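Local atomic coordinates of protocadherin-19 isoform 1 (Danio rerio, PDB entry 5CO1), a protein that mediates calcium-dependent homophilic cell adhesion, robustly when complexed with the classical cadherin cdh2, and is needed in early neurulation of the anterior neural plate. Residues P7-N12 and L22-N27; L75-I80 and K97-V102. All blocks are in the same frame, centred on the assembly; numbering follows the deposited sequence.

How the contacts relate
From the N terminus, strand 8-14 runs first and contact 1 sets it across from 22-27, closing a short loop with nine residues between the segments. The chain then adds strand 39-46, an outer strand of the sheet that holds 8-14, and strands 55-57 and 63-66, which complete the sheet of 22-25, before contact 2 pairs 75-80 with 97-102, the arms of the hairpin made by strands 77-86 and 94-103. The two closures follow in series, neither nesting nor crossing. They nevertheless meet: strand 8-14 lies parallel beside 94-103, with Tyr9 O 2.8 Å from Ile99 N. Contact 2 thus pairs two neighbouring strands within one sheet, whereas contact 1 joins that sheet to the opposing one of the cadherin sandwich.

Contact 1. Residues P7-N12 and L22-N27; sequences PVYTVN and LVIDLN. With CA (calcium ion), chain H.
Tyr9 and Leu26 meet because both first torsions set CG anti to the carbonyl carbon (chi1 -58° and -64°), which carries the Tyr9 ring to the CD2 methyl of Leu26. This is face-to-face packing in a cadherin beta sandwich: the axes of strands 8-12 and 22-25 are nearly antiparallel but stay 7.6 Å apart, too far for backbone pairing, and the strands belong to different sheets. The methyl stands over one face of the ring, offset toward its rim, in a CH-pi contact 3.7 Å from Leu26 CD2 to the centroid of the Tyr9 ring and 19° off the normal. Ile24 approaches the same ring obliquely, its CD1 lying 3.8 Å from Tyr9 CD2. That methyl also borders Val11 CG1, 4.1 Å from Ile24 CD1, and so fills the space between the two inward residues of strand 8-12. Farther along, the side chains of Val11 and Val23 cross at about a right angle, with Val11 CG2 3.8 Å from Val23 CG1. Val23 and Ile24 both face Ile64 in a classic beta bulge, consistent with both consecutive residues reaching Val11. At the polar end of the ring, Tyr9 OH is hydrogen-bonded to the backbone N of Glu6. The 22-27 segment carries metal ligands too, as Asp25 and Leu26 bind a calcium ion that Thr61 O and two waters also coordinate. Leu26 therefore has two roles: its side chain packs on Tyr9, while its O atom lies 2.4 Å from the calcium ion, as does Asp25 OD1.

Contact 2. Residues L75-I80 and K97-V102; sequences LHIHEI and KVIVNV
Strands 77-80 and 97-102 run antiparallel, axes 4.6 Å apart at 165°, with Val98 exchanging two backbone hydrogen bonds with Ile80 and Val100 two with His78, and Val102 N adding a fifth to His76 O. The pair forms part of the beta hairpin in one sheet of the cadherin sandwich. Val100 N reaches His78 O at 2.8 Å in the carbonyl plane, whereas His78 N comes to Val100 O tilted 21° from the plane of the Val100 carbonyl. At the non-hydrogen-bonded pairs the side chains turn to the other face, away from His78 and Ile80. There Ile77 and Ile99 lie alongside each other, pointing the same way, and Ile77 CD1 touches Ile99 CG2 at 3.7 Å. Glu79 crosses Lys97 obliquely, its CG 3.7 Å from Lys97 CD. The meeting is mainly between methylenes: the lysine chain bends at chi3 (-56°) and chi4, its NZ pairs with Asp81 in a salt bridge, and Glu79 OE2 stays 4.1 Å from Lys97 NZ, beyond salt-bridge distance. On the inward face, Ile80 CD1 meets Val100 CG2 at 4.1 Å, and Val98 also packs on Leu26 and Ile24 of the opposing side. The His78 ring receives Leu75 CD2 over one face, while its ND1 is hydrogen-bonded to Thr51 OG1, which probably helps to fix the ring's rotation. At the edge of that ring, Val102 CG2 lies 3.7 Å from His78 CD2.

Contact 1. Residues P7-N12 and L22-N27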
ATOM      1  N   PRO A   7     -11.795 -15.230  24.982  1.00 54.65           N
ATOM      2  CA  PRO A   7     -11.265 -13.920  25.463  1.00 54.52           C
ATOM      3  C   PRO A   7     -10.716 -12.973  24.360  1.00 55.49           C
ATOM      4  O   PRO A   7     -10.730 -11.762  24.547  1.00 57.79           O
ATOM      5  CB  PRO A   7     -10.106 -14.330  26.403  1.00 52.07           C
ATOM      6  CG  PRO A   7      -9.730 -15.729  25.996  1.00 53.52           C
ATOM      7  CD  PRO A   7     -10.971 -16.375  25.431  1.00 53.05           C
ATOM      8  N   VAL A   8     -10.077 -13.544  23.338  1.00 55.00           N
ATOM      9  CA  VAL A   8      -9.521 -12.807  22.208  1.00 55.34           C
ATOM     10  C   VAL A   8      -9.869 -13.500  20.872  1.00 54.42           C
ATOM     11  O   VAL A   8      -9.727 -14.695  20.749  1.00 51.30           O
ATOM     12  CB  VAL A   8      -7.987 -12.767  22.306  1.00 59.86           C
ATOM     13  CG1 VAL A   8      -7.376 -12.110  21.072  1.00 63.61           C
ATOM     14  CG2 VAL A   8      -7.556 -12.040  23.569  1.00 61.26           C
ATOM     15  N   TYR A   9     -10.258 -12.730  19.861  1.00 53.54           N
ATOM     16  CA  TYR A   9     -10.646 -13.275  18.570  1.00 52.05           C
ATOM     17  C   TYR A   9      -9.792 -12.567  17.540  1.00 53.61           C
ATOM     18  O   TYR A   9      -9.465 -11.408  17.735  1.00 54.14           O
ATOM     19  CB  TYR A   9     -12.114 -12.965  18.265  1.00 52.08           C
ATOM     20  CG  TYR A   9     -13.122 -13.467  19.277  1.00 52.82           C
ATOM     21  CD1 TYR A   9     -13.544 -12.651  20.330  1.00 57.05           C
ATOM     22  CD2 TYR A   9     -13.762 -14.679  19.106  1.00 49.62           C
ATOM     23  CE1 TYR A   9     -14.536 -13.057  21.209  1.00 53.15           C
ATOM     24  CE2 TYR A   9     -14.749 -15.095  19.979  1.00 49.57           C
ATOM     25  CZ  TYR A   9     -15.136 -14.282  21.028  1.00 52.97           C
ATOM     26  OH  TYR A   9     -16.125 -14.694  21.900  1.00 52.52           O
ATOM     27  N   THR A  10      -9.349 -13.286  16.501  1.00 57.81           N
ATOM     28  CA  THR A  10      -8.597 -12.669  15.399  1.00 56.48           C
ATOM     29  C   THR A  10      -9.157 -13.048  14.042  1.00 47.76           C
ATOM     30  O   THR A  10      -9.452 -14.177  13.776  1.00 46.61           O
ATOM     31  CB  THR A  10      -7.078 -12.972  15.447  1.00 62.34           C
ATOM     32  OG1 THR A  10      -6.840 -14.340  15.127  1.00 73.60           O
ATOM     33  CG2 THR A  10      -6.487 -12.686  16.827  1.00 63.90           C
ATOM     34  N   VAL A  11      -9.404 -12.054  13.218  1.00 52.05           N
ATOM     35  CA  VAL A  11     -10.177 -12.253  12.008  1.00 53.84           C
ATOM     36  C   VAL A  11      -9.411 -11.565  10.919  1.00 49.74           C
ATOM     37  O   VAL A  11      -8.715 -10.591  11.181  1.00 41.87           O
ATOM     38  CB  VAL A  11     -11.608 -11.659  12.083  1.00 53.21           C
ATOM     39  CG1 VAL A  11     -12.542 -12.630  12.777  1.00 57.58           C
ATOM     40  CG2 VAL A  11     -11.591 -10.378  12.867  1.00 56.32           C
ATOM     41  N   ASN A  12      -9.423 -12.187   9.747  1.00 44.49           N
ATOM     42  CA  ASN A  12      -8.862 -11.601   8.577  1.00 42.79           C
ATOM     43  C   ASN A  12      -9.941 -10.942   7.756  1.00 43.58           C
ATOM     44  O   ASN A  12     -11.000 -11.526   7.530  1.00 41.28           O
ATOM     45  CB  ASN A  12      -8.194 -12.688   7.783  1.00 43.20           C
ATOM     46  CG  ASN A  12      -6.957 -13.213   8.468  1.00 42.43           C
ATOM     47  OD1 ASN A  12      -6.175 -12.445   9.008  1.00 47.03           O
ATOM     48  ND2 ASN A  12      -6.786 -14.524   8.469  1.00 41.72           N
ATOM     49  N   LEU A  22     -19.389  -9.054   6.733  1.00 59.21           N
ATOM     50  CA  LEU A  22     -19.304  -9.661   8.066  1.00 58.16           C
ATOM     51  C   LEU A  22     -17.849  -9.738   8.519  1.00 57.43           C
ATOM     52  O   LEU A  22     -16.955  -9.975   7.726  1.00 56.83           O
ATOM     53  CB  LEU A  22     -19.915 -11.054   8.082  1.00 63.05           C
ATOM     54  CG  LEU A  22     -19.694 -11.863   9.370  1.00 67.96           C
ATOM     55  CD1 LEU A  22     -20.580 -11.340  10.492  1.00 65.89           C
ATOM     56  CD2 LEU A  22     -19.909 -13.356   9.143  1.00 65.20           C
ATOM     57  N   VAL A  23     -17.616  -9.429   9.783  1.00 54.19           N
ATOM     58  CA  VAL A  23     -16.294  -9.530  10.363  1.00 53.93           C
ATOM     59  C   VAL A  23     -16.309 -10.628  11.409  1.00 56.54           C
ATOM     60  O   VAL A  23     -15.555 -11.593  11.296  1.00 49.89           O
ATOM     61  CB  VAL A  23     -15.910  -8.224  11.056  1.00 57.70           C
ATOM     62  CG1 VAL A  23     -14.696  -8.438  11.954  1.00 55.53           C
ATOM     63  CG2 VAL A  23     -15.690  -7.131  10.017  1.00 54.94           C
ATOM     64  N   ILE A  24     -17.215 -10.511  12.390  1.00 52.27           N
ATOM     65  CA  ILE A  24     -17.473 -11.628  13.281  1.00 47.47           C
ATOM     66  C   ILE A  24     -18.790 -11.497  14.027  1.00 48.39           C
ATOM     67  O   ILE A  24     -19.294 -10.405  14.230  1.00 53.44           O
ATOM     68  CB  ILE A  24     -16.290 -11.826  14.252  1.00 51.48           C
ATOM     69  CG1 ILE A  24     -16.466 -13.083  15.081  1.00 52.67           C
ATOM     70  CG2 ILE A  24     -16.060 -10.613  15.157  1.00 53.94           C
ATOM     71  CD1 ILE A  24     -15.179 -13.540  15.730  1.00 50.86           C
ATOM     72  N   ASP A  25     -19.401 -12.631  14.320  1.00 54.20           N
ATOM     73  CA  ASP A  25     -20.630 -12.704  15.112  1.00 55.46           C
ATOM     74  C   ASP A  25     -20.262 -13.195  16.536  1.00 55.95           C
ATOM     75  O   ASP A  25     -19.781 -14.318  16.719  1.00 46.29           O
ATOM     76  CB  ASP A  25     -21.610 -13.653  14.407  1.00 55.33           C
ATOM     77  CG  ASP A  25     -22.979 -13.795  15.126  1.00 67.23           C
ATOM     78  OD1 ASP A  25     -23.248 -13.188  16.199  1.00 61.67           O
ATOM     79  OD2 ASP A  25     -23.789 -14.593  14.602  1.00 73.28           O
ATOM     80  N   LEU A  26     -20.291 -12.277  17.499  1.00 57.32           N
ATOM     81  CA  LEU A  26     -19.840 -12.589  18.848  1.00 56.28           C
ATOM     82  C   LEU A  26     -20.975 -13.168  19.674  1.00 58.92           C
ATOM     83  O   LEU A  26     -22.150 -12.966  19.370  1.00 69.72           O
ATOM     84  CB  LEU A  26     -19.270 -11.345  19.525  1.00 50.31           C
ATOM     85  CG  LEU A  26     -18.025 -10.720  18.922  1.00 50.14           C
ATOM     86  CD1 LEU A  26     -17.676  -9.458  19.672  1.00 51.28           C
ATOM     87  CD2 LEU A  26     -16.822 -11.645  18.971  1.00 57.88           C
ATOM     88  N   ASN A  27     -20.607 -13.874  20.729  1.00 60.02           N
ATOM     89  CA  ASN A  27     -21.563 -14.529  21.605  1.00 62.97           C
ATOM     90  C   ASN A  27     -21.078 -14.564  23.066  1.00 60.98           C
ATOM     91  O   ASN A  27     -20.027 -15.146  23.385  1.00 55.28           O
ATOM     92  CB  ASN A  27     -21.786 -15.953  21.115  1.00 71.09           C
ATOM     93  CG  ASN A  27     -23.205 -16.424  21.336  1.00 94.50           C
ATOM     94  OD1 ASN A  27     -23.696 -16.466  22.472  1.00 95.93           O
ATOM     95  ND2 ASN A  27     -23.883 -16.784  20.248  1.00106.19           N
TER
HETATM   96 CA    CA H1004     -24.319 -13.311  18.341  1.00 69.75          CA
HETATM   97  O   HOH W   1     -23.707 -15.266  18.186  1.00 80.71           O
HETATM   98  O   HOH W   2     -25.108 -13.282  20.546  1.00 67.16           O

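Contact 2. Residues L75-I80 and K97-V102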
ATOM      1  N   LEU A  75      -3.751   1.544   7.643  1.00 67.64           N
ATOM      2  CA  LEU A  75      -3.561   0.803   8.899  1.00 65.87           C
ATOM      3  C   LEU A  75      -3.820  -0.723   8.749  1.00 62.44           C
ATOM      4  O   LEU A  75      -4.924  -1.123   8.369  1.00 58.46           O
ATOM      5  CB  LEU A  75      -4.479   1.368   9.980  1.00 66.67           C
ATOM      6  CG  LEU A  75      -4.354   0.791  11.395  1.00 71.19           C
ATOM      7  CD1 LEU A  75      -2.927   0.812  11.923  1.00 73.46           C
ATOM      8  CD2 LEU A  75      -5.258   1.540  12.358  1.00 72.76           C
ATOM      9  N   HIS A  76      -2.825  -1.524   9.164  1.00 55.55           N
ATOM     10  CA  HIS A  76      -2.752  -2.977   8.991  1.00 59.08           C
ATOM     11  C   HIS A  76      -3.730  -3.701   9.897  1.00 58.76           C
ATOM     12  O   HIS A  76      -4.281  -4.711   9.526  1.00 61.61           O
ATOM     13  CB  HIS A  76      -1.358  -3.519   9.397  1.00 65.85           C
ATOM     14  CG  HIS A  76      -0.219  -3.033   8.548  1.00 81.31           C
ATOM     15  ND1 HIS A  76      -0.348  -2.038   7.597  1.00 95.86           N
ATOM     16  CD2 HIS A  76       1.094  -3.367   8.558  1.00 82.77           C
ATOM     17  CE1 HIS A  76       0.820  -1.829   7.014  1.00 85.47           C
ATOM     18  NE2 HIS A  76       1.713  -2.617   7.585  1.00 83.00           N
ATOM     19  N   ILE A  77      -3.771  -3.301  11.157  1.00 60.05           N
ATOM     20  CA  ILE A  77      -4.281  -4.147  12.225  1.00 55.28           C
ATOM     21  C   ILE A  77      -5.101  -3.309  13.176  1.00 52.41           C
ATOM     22  O   ILE A  77      -4.709  -2.215  13.515  1.00 54.83           O
ATOM     23  CB  ILE A  77      -3.142  -4.802  13.009  1.00 60.20           C
ATOM     24  CG1 ILE A  77      -3.713  -5.563  14.210  1.00 70.99           C
ATOM     25  CG2 ILE A  77      -2.153  -3.757  13.503  1.00 62.46           C
ATOM     26  CD1 ILE A  77      -2.781  -6.628  14.759  1.00 76.77           C
ATOM     27  N   HIS A  78      -6.295  -3.776  13.514  1.00 58.86           N
ATOM     28  CA  HIS A  78      -7.203  -3.035  14.403  1.00 55.73           C
ATOM     29  C   HIS A  78      -7.447  -3.857  15.672  1.00 58.89           C
ATOM     30  O   HIS A  78      -7.666  -5.075  15.601  1.00 49.87           O
ATOM     31  CB  HIS A  78      -8.534  -2.743  13.711  1.00 51.84           C
ATOM     32  CG  HIS A  78      -8.420  -1.824  12.539  1.00 58.10           C
ATOM     33  ND1 HIS A  78      -8.772  -0.492  12.602  1.00 62.96           N
ATOM     34  CD2 HIS A  78      -8.066  -2.057  11.251  1.00 59.21           C
ATOM     35  CE1 HIS A  78      -8.612   0.062  11.411  1.00 63.24           C
ATOM     36  NE2 HIS A  78      -8.196  -0.867  10.573  1.00 64.24           N
ATOM     37  N   GLU A  79      -7.353  -3.200  16.825  1.00 65.40           N
ATOM     38  CA  GLU A  79      -7.706  -3.816  18.110  1.00 68.06           C
ATOM     39  C   GLU A  79      -8.979  -3.147  18.578  1.00 66.22           C
ATOM     40  O   GLU A  79      -9.095  -1.919  18.562  1.00 70.80           O
ATOM     41  CB  GLU A  79      -6.593  -3.611  19.149  1.00 81.53           C
ATOM     42  CG  GLU A  79      -6.226  -4.830  19.997  1.00 97.13           C
ATOM     43  CD  GLU A  79      -4.880  -4.673  20.709  1.00113.50           C
ATOM     44  OE1 GLU A  79      -3.881  -5.280  20.250  1.00109.20           O
ATOM     45  OE2 GLU A  79      -4.806  -3.907  21.704  1.00125.43           O
ATOM     46  N   ILE A  80      -9.985  -3.962  18.869  1.00 72.70           N
ATOM     47  CA  ILE A  80     -11.261  -3.460  19.361  1.00 67.48           C
ATOM     48  C   ILE A  80     -11.530  -4.162  20.678  1.00 61.50           C
ATOM     49  O   ILE A  80     -11.178  -5.317  20.839  1.00 65.07           O
ATOM     50  CB  ILE A  80     -12.414  -3.748  18.377  1.00 72.44           C
ATOM     51  CG1 ILE A  80     -11.991  -3.482  16.934  1.00 70.36           C
ATOM     52  CG2 ILE A  80     -13.629  -2.886  18.701  1.00 78.10           C
ATOM     53  CD1 ILE A  80     -12.772  -4.295  15.926  1.00 74.96           C
ATOM     54  N   LYS A  97     -11.435  -9.117  23.337  1.00 50.35           N
ATOM     55  CA  LYS A  97     -10.678  -8.335  22.400  1.00 52.52           C
ATOM     56  C   LYS A  97     -10.947  -8.916  21.016  1.00 52.62           C
ATOM     57  O   LYS A  97     -11.050 -10.138  20.847  1.00 49.45           O
ATOM     58  CB  LYS A  97      -9.199  -8.424  22.755  1.00 55.08           C
ATOM     59  CG  LYS A  97      -8.290  -7.542  21.916  1.00 67.80           C
ATOM     60  CD  LYS A  97      -6.836  -7.562  22.411  1.00 82.55           C
ATOM     61  CE  LYS A  97      -6.694  -7.166  23.884  1.00 89.63           C
ATOM     62  NZ  LYS A  97      -7.354  -5.864  24.207  1.00 92.27           N
ATOM     63  N   VAL A  98     -11.161  -8.044  20.040  1.00 54.80           N
ATOM     64  CA  VAL A  98     -11.258  -8.482  18.637  1.00 55.86           C
ATOM     65  C   VAL A  98     -10.186  -7.805  17.797  1.00 52.03           C
ATOM     66  O   VAL A  98     -10.149  -6.570  17.709  1.00 47.19           O
ATOM     67  CB  VAL A  98     -12.633  -8.162  18.037  1.00 56.83           C
ATOM     68  CG1 VAL A  98     -12.715  -8.717  16.632  1.00 56.22           C
ATOM     69  CG2 VAL A  98     -13.724  -8.761  18.910  1.00 56.48           C
ATOM     70  N   ILE A  99      -9.275  -8.620  17.271  1.00 44.90           N
ATOM     71  CA  ILE A  99      -8.203  -8.145  16.445  1.00 51.84           C
ATOM     72  C   ILE A  99      -8.530  -8.386  14.965  1.00 54.67           C
ATOM     73  O   ILE A  99      -8.760  -9.509  14.542  1.00 49.41           O
ATOM     74  CB  ILE A  99      -6.897  -8.846  16.801  1.00 59.39           C
ATOM     75  CG1 ILE A  99      -6.467  -8.476  18.216  1.00 65.03           C
ATOM     76  CG2 ILE A  99      -5.784  -8.473  15.831  1.00 58.89           C
ATOM     77  CD1 ILE A  99      -5.674  -9.594  18.878  1.00 69.44           C
ATOM     78  N   VAL A 100      -8.616  -7.300  14.204  1.00 58.32           N
ATOM     79  CA  VAL A 100      -8.898  -7.366  12.781  1.00 56.97           C
ATOM     80  C   VAL A 100      -7.651  -7.077  11.953  1.00 52.74           C
ATOM     81  O   VAL A 100      -7.124  -5.966  11.988  1.00 52.53           O
ATOM     82  CB  VAL A 100      -9.996  -6.366  12.417  1.00 58.75           C
ATOM     83  CG1 VAL A 100     -10.095  -6.199  10.914  1.00 60.24           C
ATOM     84  CG2 VAL A 100     -11.315  -6.849  13.000  1.00 62.13           C
ATOM     85  N   ASN A 101      -7.145  -8.122  11.312  1.00 47.02           N
ATOM     86  CA  ASN A 101      -6.104  -8.047  10.274  1.00 51.28           C
ATOM     87  C   ASN A 101      -6.673  -7.682   8.923  1.00 48.22           C
ATOM     88  O   ASN A 101      -7.429  -8.463   8.277  1.00 46.49           O
ATOM     89  CB  ASN A 101      -5.458  -9.415  10.062  1.00 60.43           C
ATOM     90  CG  ASN A 101      -4.192  -9.554  10.798  1.00 71.01           C
ATOM     91  OD1 ASN A 101      -3.163  -9.082  10.318  1.00 88.67           O
ATOM     92  ND2 ASN A 101      -4.281  -9.992  12.056  1.00 69.71           N
ATOM     93  N   VAL A 102      -6.187  -6.574   8.439  1.00 42.49           N
ATOM     94  CA  VAL A 102      -6.601  -6.075   7.190  1.00 45.40           C
ATOM     95  C   VAL A 102      -5.605  -6.556   6.192  1.00 43.52           C
ATOM     96  O   VAL A 102      -4.451  -6.178   6.242  1.00 46.17           O
ATOM     97  CB  VAL A 102      -6.613  -4.561   7.199  1.00 45.35           C
ATOM     98  CG1 VAL A 102      -6.986  -4.043   5.831  1.00 46.59           C
ATOM     99  CG2 VAL A 102      -7.617  -4.108   8.220  1.00 47.48           C
TER